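Local structure of immunomodulatory active chitinase (Trichuris suis, 6G9C) at residues 345-358 / 387-399. The protein is probably a secreted chitin-binding chitinase of glycosyl hydrolase family 18, and displays immunomodulatory properties in inflammatory lung disease. Sequence-based numbering, arbitrary orientation.
Sequences DDVESMKAKINWIK and KYPLISLMQEILG
Ile354 packs as a knob into a hole formed by Leu393, Met394, Ile397 and Leu398, a worked example of two helices interlocking at a shallow angle. Its two branches divide the hole: with CG1 anti to the carbonyl carbon (chi1 -63°), CD1 reaches back to Leu393 CB at 3.7 Å, while CG2 lies 3.6 Å from Ile397 CG2 and also meets Leu398 CG. The fit is reciprocal. Leu393 enters among Val347, Met350, Lys351 and Ile354, its CD1 3.5 Å from Met350 CB, and Ile397 enters among Lys351, Ile354, Asn355 and Lys358. One polar bond closes the far end, where Lys358, its chain bent at chi3 (-60°), brings NZ to 2.6 Å from Ile397 O, a donor tilted from the carbonyl plane near the C-terminal end of helix 392-398. Helix 347-358 and helix 392-398 approach to 9.8 Å and run roughly parallel, 40° apart. In the TIM barrel of this family, helix 347-360 packs on the barrel strands 268-281 and 364-368, against which Ile357 rests, and Met394 of helix 392-398 reaches strands 34-40 and 364-368. At the other end Leu390 sets CD2 against the backbone of the first turn, 3.4 Å from Val347 N, and Met350 CE lies against its CB. That turn is fixed by a capping box: Ser349 N donates to Asp346 OD1, and Asp346 N donates back to Ser349 OG. Arg324 holds the other carboxylate oxygen of Asp346 in a salt bridge. Further out, Ser349 OG and Lys353 NZ grip Asp345 OD2 from opposite faces of its carboxylate, the lysine at 2.6 Å.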
ATOM      1  N   ASP A 345      15.419 -17.824 -25.252  1.00 25.88           N
ATOM      2  CA  ASP A 345      14.250 -18.576 -24.810  1.00 26.30           C
ATOM      3  C   ASP A 345      12.980 -17.942 -25.362  1.00 27.46           C
ATOM      4  O   ASP A 345      12.898 -16.722 -25.549  1.00 26.95           O
ATOM      5  CB  ASP A 345      14.196 -18.663 -23.271  1.00 26.56           C
ATOM      6  CG  ASP A 345      15.030 -19.823 -22.738  1.00 33.58           C
ATOM      7  OD1 ASP A 345      16.255 -19.639 -22.558  1.00 28.33           O
ATOM      8  OD2 ASP A 345      14.463 -20.922 -22.538  1.00 30.86           O
ATOM      9  N   ASP A 346      11.990 -18.781 -25.646  1.00 29.36           N
ATOM     10  CA  ASP A 346      10.779 -18.290 -26.285  1.00 29.94           C
ATOM     11  C   ASP A 346       9.585 -19.032 -25.696  1.00 25.40           C
ATOM     12  O   ASP A 346       9.704 -19.730 -24.683  1.00 28.65           O
ATOM     13  CB  ASP A 346      10.900 -18.414 -27.814  1.00 26.68           C
ATOM     14  CG  ASP A 346      10.869 -19.867 -28.323  1.00 32.54           C
ATOM     15  OD1 ASP A 346      10.875 -20.823 -27.514  1.00 32.01           O
ATOM     16  OD2 ASP A 346      10.831 -20.044 -29.569  1.00 33.53           O
ATOM     17  N   VAL A 347       8.422 -18.888 -26.340  1.00 27.18           N
ATOM     18  CA  VAL A 347       7.215 -19.500 -25.787  1.00 31.88           C
ATOM     19  C   VAL A 347       7.363 -21.015 -25.725  1.00 36.01           C
ATOM     20  O   VAL A 347       6.988 -21.649 -24.731  1.00 35.83           O
ATOM     21  CB  VAL A 347       5.963 -19.089 -26.583  1.00 38.40           C
ATOM     22  CG1 VAL A 347       4.781 -19.884 -26.083  1.00 39.47           C
ATOM     23  CG2 VAL A 347       5.685 -17.599 -26.415  1.00 36.55           C
ATOM     24  N   GLU A 348       7.922 -21.622 -26.771  1.00 30.96           N
ATOM     25  CA  GLU A 348       8.079 -23.074 -26.756  1.00 31.88           C
ATOM     26  C   GLU A 348       9.061 -23.525 -25.674  1.00 34.86           C
ATOM     27  O   GLU A 348       8.815 -24.527 -24.990  1.00 30.64           O
ATOM     28  CB  GLU A 348       8.527 -23.585 -28.127  1.00 31.08           C
ATOM     29  CG  GLU A 348       7.534 -23.315 -29.269  1.00 32.66           C
ATOM     30  CD  GLU A 348       6.283 -24.181 -29.214  1.00 41.24           C
ATOM     31  OE1 GLU A 348       6.059 -24.871 -28.192  1.00 43.39           O
ATOM     32  OE2 GLU A 348       5.518 -24.186 -30.204  1.00 40.65           O
ATOM     33  N   SER A 349      10.188 -22.824 -25.512  1.00 31.15           N
ATOM     34  CA  SER A 349      11.146 -23.257 -24.496  1.00 29.51           C
ATOM     35  C   SER A 349      10.593 -23.013 -23.098  1.00 33.15           C
ATOM     36  O   SER A 349      10.783 -23.837 -22.195  1.00 29.12           O
ATOM     37  CB  SER A 349      12.503 -22.560 -24.680  1.00 28.50           C
ATOM     38  OG  SER A 349      12.468 -21.183 -24.340  1.00 31.29           O
ATOM     39  N   MET A 350       9.883 -21.899 -22.907  1.00 30.17           N
ATOM     40  CA  MET A 350       9.257 -21.636 -21.610  1.00 32.81           C
ATOM     41  C   MET A 350       8.182 -22.666 -21.306  1.00 33.03           C
ATOM     42  O   MET A 350       8.043 -23.112 -20.159  1.00 30.42           O
ATOM     43  CB  MET A 350       8.655 -20.233 -21.584  1.00 32.25           C
ATOM     44  CG  MET A 350       9.668 -19.126 -21.707  1.00 38.18           C
ATOM     45  SD  MET A 350      10.511 -18.840 -20.153  1.00 42.29           S
ATOM     46  CE  MET A 350       9.895 -17.203 -19.796  1.00 48.21           C
ATOM     47  N   LYS A 351       7.408 -23.049 -22.328  1.00 28.94           N
ATOM     48  CA  LYS A 351       6.376 -24.064 -22.158  1.00 31.87           C
ATOM     49  C   LYS A 351       6.980 -25.369 -21.679  1.00 36.53           C
ATOM     50  O   LYS A 351       6.460 -26.014 -20.757  1.00 41.11           O
ATOM     51  CB  LYS A 351       5.638 -24.296 -23.486  1.00 33.04           C
ATOM     52  CG  LYS A 351       4.228 -23.816 -23.535  1.00 42.58           C
ATOM     53  CD  LYS A 351       3.655 -23.945 -24.965  1.00 43.61           C
ATOM     54  CE  LYS A 351       3.779 -25.361 -25.521  1.00 45.50           C
ATOM     55  NZ  LYS A 351       3.202 -25.479 -26.904  1.00 47.25           N
ATOM     56  N   ALA A 352       8.059 -25.803 -22.332  1.00 32.62           N
ATOM     57  CA  ALA A 352       8.681 -27.063 -21.953  1.00 36.07           C
ATOM     58  C   ALA A 352       9.224 -26.989 -20.531  1.00 36.05           C
ATOM     59  O   ALA A 352       9.013 -27.906 -19.729  1.00 39.17           O
ATOM     60  CB  ALA A 352       9.787 -27.419 -22.946  1.00 31.69           C
ATOM     61  N   LYS A 353       9.899 -25.885 -20.194  1.00 32.25           N
ATOM     62  CA  LYS A 353      10.509 -25.740 -18.873  1.00 28.71           C
ATOM     63  C   LYS A 353       9.455 -25.658 -17.769  1.00 31.04           C
ATOM     64  O   LYS A 353       9.577 -26.320 -16.732  1.00 32.10           O
ATOM     65  CB  LYS A 353      11.403 -24.502 -18.856  1.00 25.11           C
ATOM     66  CG  LYS A 353      12.670 -24.676 -19.695  1.00 26.70           C
ATOM     67  CD  LYS A 353      13.450 -23.375 -19.788  1.00 26.49           C
ATOM     68  CE  LYS A 353      14.825 -23.611 -20.399  1.00 28.49           C
ATOM     69  NZ  LYS A 353      15.561 -22.325 -20.610  1.00 27.35           N
ATOM     70  N   ILE A 354       8.420 -24.838 -17.969  1.00 31.89           N
ATOM     71  CA  ILE A 354       7.402 -24.658 -16.934  1.00 29.10           C
ATOM     72  C   ILE A 354       6.573 -25.925 -16.752  1.00 36.15           C
ATOM     73  O   ILE A 354       6.182 -26.271 -15.628  1.00 35.66           O
ATOM     74  CB  ILE A 354       6.528 -23.435 -17.265  1.00 32.63           C
ATOM     75  CG1 ILE A 354       7.395 -22.174 -17.261  1.00 30.10           C
ATOM     76  CG2 ILE A 354       5.378 -23.284 -16.259  1.00 33.62           C
ATOM     77  CD1 ILE A 354       6.677 -20.931 -17.714  1.00 34.20           C
ATOM     78  N   ASN A 355       6.261 -26.627 -17.849  1.00 35.51           N
ATOM     79  CA  ASN A 355       5.590 -27.917 -17.724  1.00 40.00           C
ATOM     80  C   ASN A 355       6.496 -28.935 -17.043  1.00 39.10           C
ATOM     81  O   ASN A 355       6.021 -29.788 -16.284  1.00 42.12           O
ATOM     82  CB  ASN A 355       5.153 -28.426 -19.099  1.00 43.53           C
ATOM     83  CG  ASN A 355       3.868 -27.781 -19.578  1.00 48.66           C
ATOM     84  OD1 ASN A 355       2.873 -27.729 -18.855  1.00 53.17           O
ATOM     85  ND2 ASN A 355       3.883 -27.291 -20.805  1.00 49.71           N
ATOM     86  N   TRP A 356       7.805 -28.854 -17.296  1.00 36.25           N
ATOM     87  CA  TRP A 356       8.754 -29.719 -16.599  1.00 38.14           C
ATOM     88  C   TRP A 356       8.773 -29.434 -15.093  1.00 37.40           C
ATOM     89  O   TRP A 356       8.779 -30.365 -14.278  1.00 40.01           O
ATOM     90  CB  TRP A 356      10.148 -29.540 -17.202  1.00 38.05           C
ATOM     91  CG  TRP A 356      11.217 -30.289 -16.475  1.00 38.01           C
ATOM     92  CD1 TRP A 356      11.574 -31.594 -16.655  1.00 42.07           C
ATOM     93  CD2 TRP A 356      12.069 -29.777 -15.444  1.00 36.70           C
ATOM     94  NE1 TRP A 356      12.599 -31.926 -15.800  1.00 44.90           N
ATOM     95  CE2 TRP A 356      12.924 -30.826 -15.049  1.00 43.48           C
ATOM     96  CE3 TRP A 356      12.199 -28.531 -14.826  1.00 40.41           C
ATOM     97  CZ2 TRP A 356      13.890 -30.669 -14.057  1.00 42.73           C
ATOM     98  CZ3 TRP A 356      13.159 -28.380 -13.835  1.00 42.36           C
ATOM     99  CH2 TRP A 356      13.992 -29.440 -13.465  1.00 41.18           C
ATOM    100  N   ILE A 357       8.795 -28.151 -14.708  1.00 36.26           N
ATOM    101  CA  ILE A 357       8.742 -27.784 -13.288  1.00 38.69           C
ATOM    102  C   ILE A 357       7.591 -28.506 -12.601  1.00 44.44           C
ATOM    103  O   ILE A 357       7.740 -29.063 -11.505  1.00 39.62           O
ATOM    104  CB  ILE A 357       8.603 -26.259 -13.125  1.00 35.44           C
ATOM    105  CG1 ILE A 357       9.851 -25.524 -13.601  1.00 33.24           C
ATOM    106  CG2 ILE A 357       8.314 -25.883 -11.662  1.00 36.66           C
ATOM    107  CD1 ILE A 357       9.643 -24.013 -13.593  1.00 30.44           C
ATOM    108  N   LYS A 358       6.424 -28.514 -13.245  1.00 38.49           N
ATOM    109  CA  LYS A 358       5.265 -29.172 -12.654  1.00 43.91           C
ATOM    110  C   LYS A 358       5.462 -30.683 -12.598  1.00 46.44           C
ATOM    111  O   LYS A 358       5.089 -31.329 -11.610  1.00 46.24           O
ATOM    112  CB  LYS A 358       4.007 -28.813 -13.448  1.00 45.68           C
ATOM    113  CG  LYS A 358       2.721 -28.904 -12.656  1.00 52.68           C
ATOM    114  CD  LYS A 358       1.502 -28.801 -13.548  1.00 61.79           C
ATOM    115  CE  LYS A 358       1.487 -27.489 -14.301  1.00 68.28           C
ATOM    116  NZ  LYS A 358       0.166 -27.259 -14.951  1.00 78.54           N
ATOM    117  N   LYS A 387       0.416  -9.170 -24.484  1.00 40.24           N
ATOM    118  CA  LYS A 387       1.457  -8.660 -23.601  1.00 37.46           C
ATOM    119  C   LYS A 387       2.060  -9.807 -22.809  1.00 36.30           C
ATOM    120  O   LYS A 387       1.356 -10.735 -22.397  1.00 38.27           O
ATOM    121  CB  LYS A 387       0.898  -7.600 -22.646  1.00 38.53           C
ATOM    122  CG  LYS A 387       0.399  -6.342 -23.356  1.00 44.94           C
ATOM    123  CD  LYS A 387      -0.491  -5.499 -22.455  1.00 55.63           C
ATOM    124  CE  LYS A 387      -1.340  -4.545 -23.278  1.00 70.54           C
ATOM    125  NZ  LYS A 387      -2.460  -5.242 -23.981  1.00 81.37           N
ATOM    126  N   TYR A 388       3.370  -9.728 -22.591  1.00 33.07           N
ATOM    127  CA  TYR A 388       4.109 -10.717 -21.812  1.00 30.45           C
ATOM    128  C   TYR A 388       3.872 -12.130 -22.345  1.00 35.46           C
ATOM    129  O   TYR A 388       3.381 -13.001 -21.604  1.00 30.74           O
ATOM    130  CB  TYR A 388       3.729 -10.634 -20.342  1.00 34.85           C
ATOM    131  CG  TYR A 388       4.103  -9.351 -19.650  1.00 33.99           C
ATOM    132  CD1 TYR A 388       5.396  -9.164 -19.164  1.00 29.26           C
ATOM    133  CD2 TYR A 388       3.150  -8.333 -19.451  1.00 33.77           C
ATOM    134  CE1 TYR A 388       5.748  -8.012 -18.514  1.00 30.27           C
ATOM    135  CE2 TYR A 388       3.496  -7.160 -18.798  1.00 34.25           C
ATOM    136  CZ  TYR A 388       4.802  -7.019 -18.321  1.00 30.81           C
ATOM    137  OH  TYR A 388       5.181  -5.872 -17.661  1.00 32.33           O
ATOM    138  N   PRO A 389       4.157 -12.396 -23.626  1.00 34.27           N
ATOM    139  CA  PRO A 389       3.940 -13.760 -24.141  1.00 36.03           C
ATOM    140  C   PRO A 389       4.755 -14.807 -23.394  1.00 34.22           C
ATOM    141  O   PRO A 389       4.309 -15.954 -23.253  1.00 33.92           O
ATOM    142  CB  PRO A 389       4.364 -13.651 -25.615  1.00 32.33           C
ATOM    143  CG  PRO A 389       5.338 -12.505 -25.635  1.00 32.93           C
ATOM    144  CD  PRO A 389       4.814 -11.529 -24.617  1.00 32.39           C
ATOM    145  N   LEU A 390       5.938 -14.441 -22.906  1.00 28.01           N
ATOM    146  CA  LEU A 390       6.758 -15.388 -22.156  1.00 29.49           C
ATOM    147  C   LEU A 390       6.307 -15.496 -20.701  1.00 31.03           C
ATOM    148  O   LEU A 390       6.019 -16.593 -20.209  1.00 30.41           O
ATOM    149  CB  LEU A 390       8.235 -14.978 -22.207  1.00 29.85           C
ATOM    150  CG  LEU A 390       8.875 -14.848 -23.589  1.00 32.78           C
ATOM    151  CD1 LEU A 390      10.388 -14.777 -23.471  1.00 31.56           C
ATOM    152  CD2 LEU A 390       8.458 -16.005 -24.458  1.00 35.10           C
ATOM    153  N   ILE A 391       6.238 -14.366 -19.998  1.00 27.07           N
ATOM    154  CA  ILE A 391       6.053 -14.420 -18.548  1.00 32.02           C
ATOM    155  C   ILE A 391       4.640 -14.876 -18.177  1.00 30.51           C
ATOM    156  O   ILE A 391       4.451 -15.540 -17.148  1.00 31.83           O
ATOM    157  CB  ILE A 391       6.436 -13.057 -17.937  1.00 28.48           C
ATOM    158  CG1 ILE A 391       7.910 -12.774 -18.234  1.00 27.71           C
ATOM    159  CG2 ILE A 391       6.233 -13.044 -16.420  1.00 25.38           C
ATOM    160  CD1 ILE A 391       8.358 -11.400 -17.842  1.00 27.38           C
ATOM    161  N   SER A 392       3.633 -14.582 -19.022  1.00 29.75           N
ATOM    162  CA  SER A 392       2.271 -15.062 -18.782  1.00 31.43           C
ATOM    163  C   SER A 392       2.194 -16.570 -18.601  1.00 34.59           C
ATOM    164  O   SER A 392       1.232 -17.057 -17.993  1.00 35.87           O
ATOM    165  CB  SER A 392       1.331 -14.698 -19.950  1.00 37.24           C
ATOM    166  OG  SER A 392       1.294 -13.305 -20.165  1.00 47.46           O
ATOM    167  N   LEU A 393       3.160 -17.316 -19.149  1.00 32.52           N
ATOM    168  CA  LEU A 393       3.101 -18.775 -19.092  1.00 34.82           C
ATOM    169  C   LEU A 393       3.188 -19.304 -17.668  1.00 35.74           C
ATOM    170  O   LEU A 393       2.743 -20.426 -17.411  1.00 34.83           O
ATOM    171  CB  LEU A 393       4.226 -19.378 -19.940  1.00 31.09           C
ATOM    172  CG  LEU A 393       4.032 -19.166 -21.455  1.00 33.73           C
ATOM    173  CD1 LEU A 393       5.272 -19.570 -22.234  1.00 34.58           C
ATOM    174  CD2 LEU A 393       2.825 -19.926 -21.945  1.00 33.73           C
ATOM    175  N   MET A 394       3.788 -18.545 -16.743  1.00 32.78           N
ATOM    176  CA  MET A 394       3.856 -18.993 -15.355  1.00 32.69           C
ATOM    177  C   MET A 394       2.458 -19.102 -14.750  1.00 31.82           C
ATOM    178  O   MET A 394       2.040 -20.173 -14.294  1.00 37.38           O
ATOM    179  CB  MET A 394       4.735 -18.045 -14.528  1.00 30.13           C
ATOM    180  CG  MET A 394       6.216 -18.121 -14.852  1.00 30.85           C
ATOM    181  SD  MET A 394       7.238 -17.405 -13.536  1.00 31.08           S
ATOM    182  CE  MET A 394       6.671 -15.714 -13.528  1.00 28.34           C
ATOM    183  N   GLN A 395       1.711 -17.996 -14.762  1.00 35.93           N
ATOM    184  CA  GLN A 395       0.323 -18.021 -14.302  1.00 40.72           C
ATOM    185  C   GLN A 395      -0.504 -19.056 -15.059  1.00 43.31           C
ATOM    186  O   GLN A 395      -1.296 -19.793 -14.458  1.00 42.11           O
ATOM    187  CB  GLN A 395      -0.286 -16.632 -14.473  1.00 43.26           C
ATOM    188  CG  GLN A 395      -1.150 -16.174 -13.341  1.00 58.97           C
ATOM    189  CD  GLN A 395      -2.393 -16.994 -13.207  1.00 72.79           C
ATOM    190  OE1 GLN A 395      -2.959 -17.446 -14.202  1.00 78.86           O
ATOM    191  NE2 GLN A 395      -2.836 -17.198 -11.970  1.00 80.50           N
ATOM    192  N   GLU A 396      -0.340 -19.125 -16.383  1.00 38.97           N
ATOM    193  CA  GLU A 396      -1.237 -19.953 -17.186  1.00 44.40           C
ATOM    194  C   GLU A 396      -1.030 -21.432 -16.919  1.00 47.26           C
ATOM    195  O   GLU A 396      -1.992 -22.204 -16.972  1.00 46.04           O
ATOM    196  CB  GLU A 396      -1.038 -19.679 -18.671  1.00 38.65           C
ATOM    197  CG  GLU A 396      -1.575 -18.349 -19.130  1.00 48.66           C
ATOM    198  CD  GLU A 396      -1.121 -18.006 -20.531  1.00 53.59           C
ATOM    199  OE1 GLU A 396      -0.719 -18.932 -21.271  1.00 55.97           O
ATOM    200  OE2 GLU A 396      -1.161 -16.809 -20.889  1.00 58.69           O
ATOM    201  N   ILE A 397       0.202 -21.842 -16.635  1.00 38.98           N
ATOM    202  CA  ILE A 397       0.533 -23.248 -16.463  1.00 42.10           C
ATOM    203  C   ILE A 397       0.621 -23.631 -14.992  1.00 45.74           C
ATOM    204  O   ILE A 397       0.093 -24.667 -14.590  1.00 45.67           O
ATOM    205  CB  ILE A 397       1.850 -23.578 -17.202  1.00 43.64           C
ATOM    206  CG1 ILE A 397       1.703 -23.309 -18.704  1.00 45.99           C
ATOM    207  CG2 ILE A 397       2.264 -25.022 -16.940  1.00 41.05           C
ATOM    208  CD1 ILE A 397       3.024 -23.310 -19.475  1.00 40.01           C
ATOM    209  N   LEU A 398       1.274 -22.810 -14.166  1.00 45.57           N
ATOM    210  CA  LEU A 398       1.399 -23.137 -12.752  1.00 46.15           C
ATOM    211  C   LEU A 398       0.204 -22.684 -11.927  1.00 57.40           C
ATOM    212  O   LEU A 398       0.074 -23.108 -10.775  1.00 58.24           O
ATOM    213  CB  LEU A 398       2.683 -22.537 -12.170  1.00 38.68           C
ATOM    214  CG  LEU A 398       3.988 -22.982 -12.848  1.00 38.31           C
ATOM    215  CD1 LEU A 398       5.176 -22.248 -12.269  1.00 38.29           C
ATOM    216  CD2 LEU A 398       4.177 -24.491 -12.750  1.00 39.37           C
ATOM    217  N   GLY A 399      -0.669 -21.849 -12.479  1.00 66.67           N
ATOM    218  CA  GLY A 399      -1.916 -21.500 -11.818  1.00 75.28           C
ATOM    219  C   GLY A 399      -1.802 -20.370 -10.814  1.00 80.00           C
ATOM    220  O   GLY A 399      -2.743 -20.102 -10.063  1.00 81.54           O
TER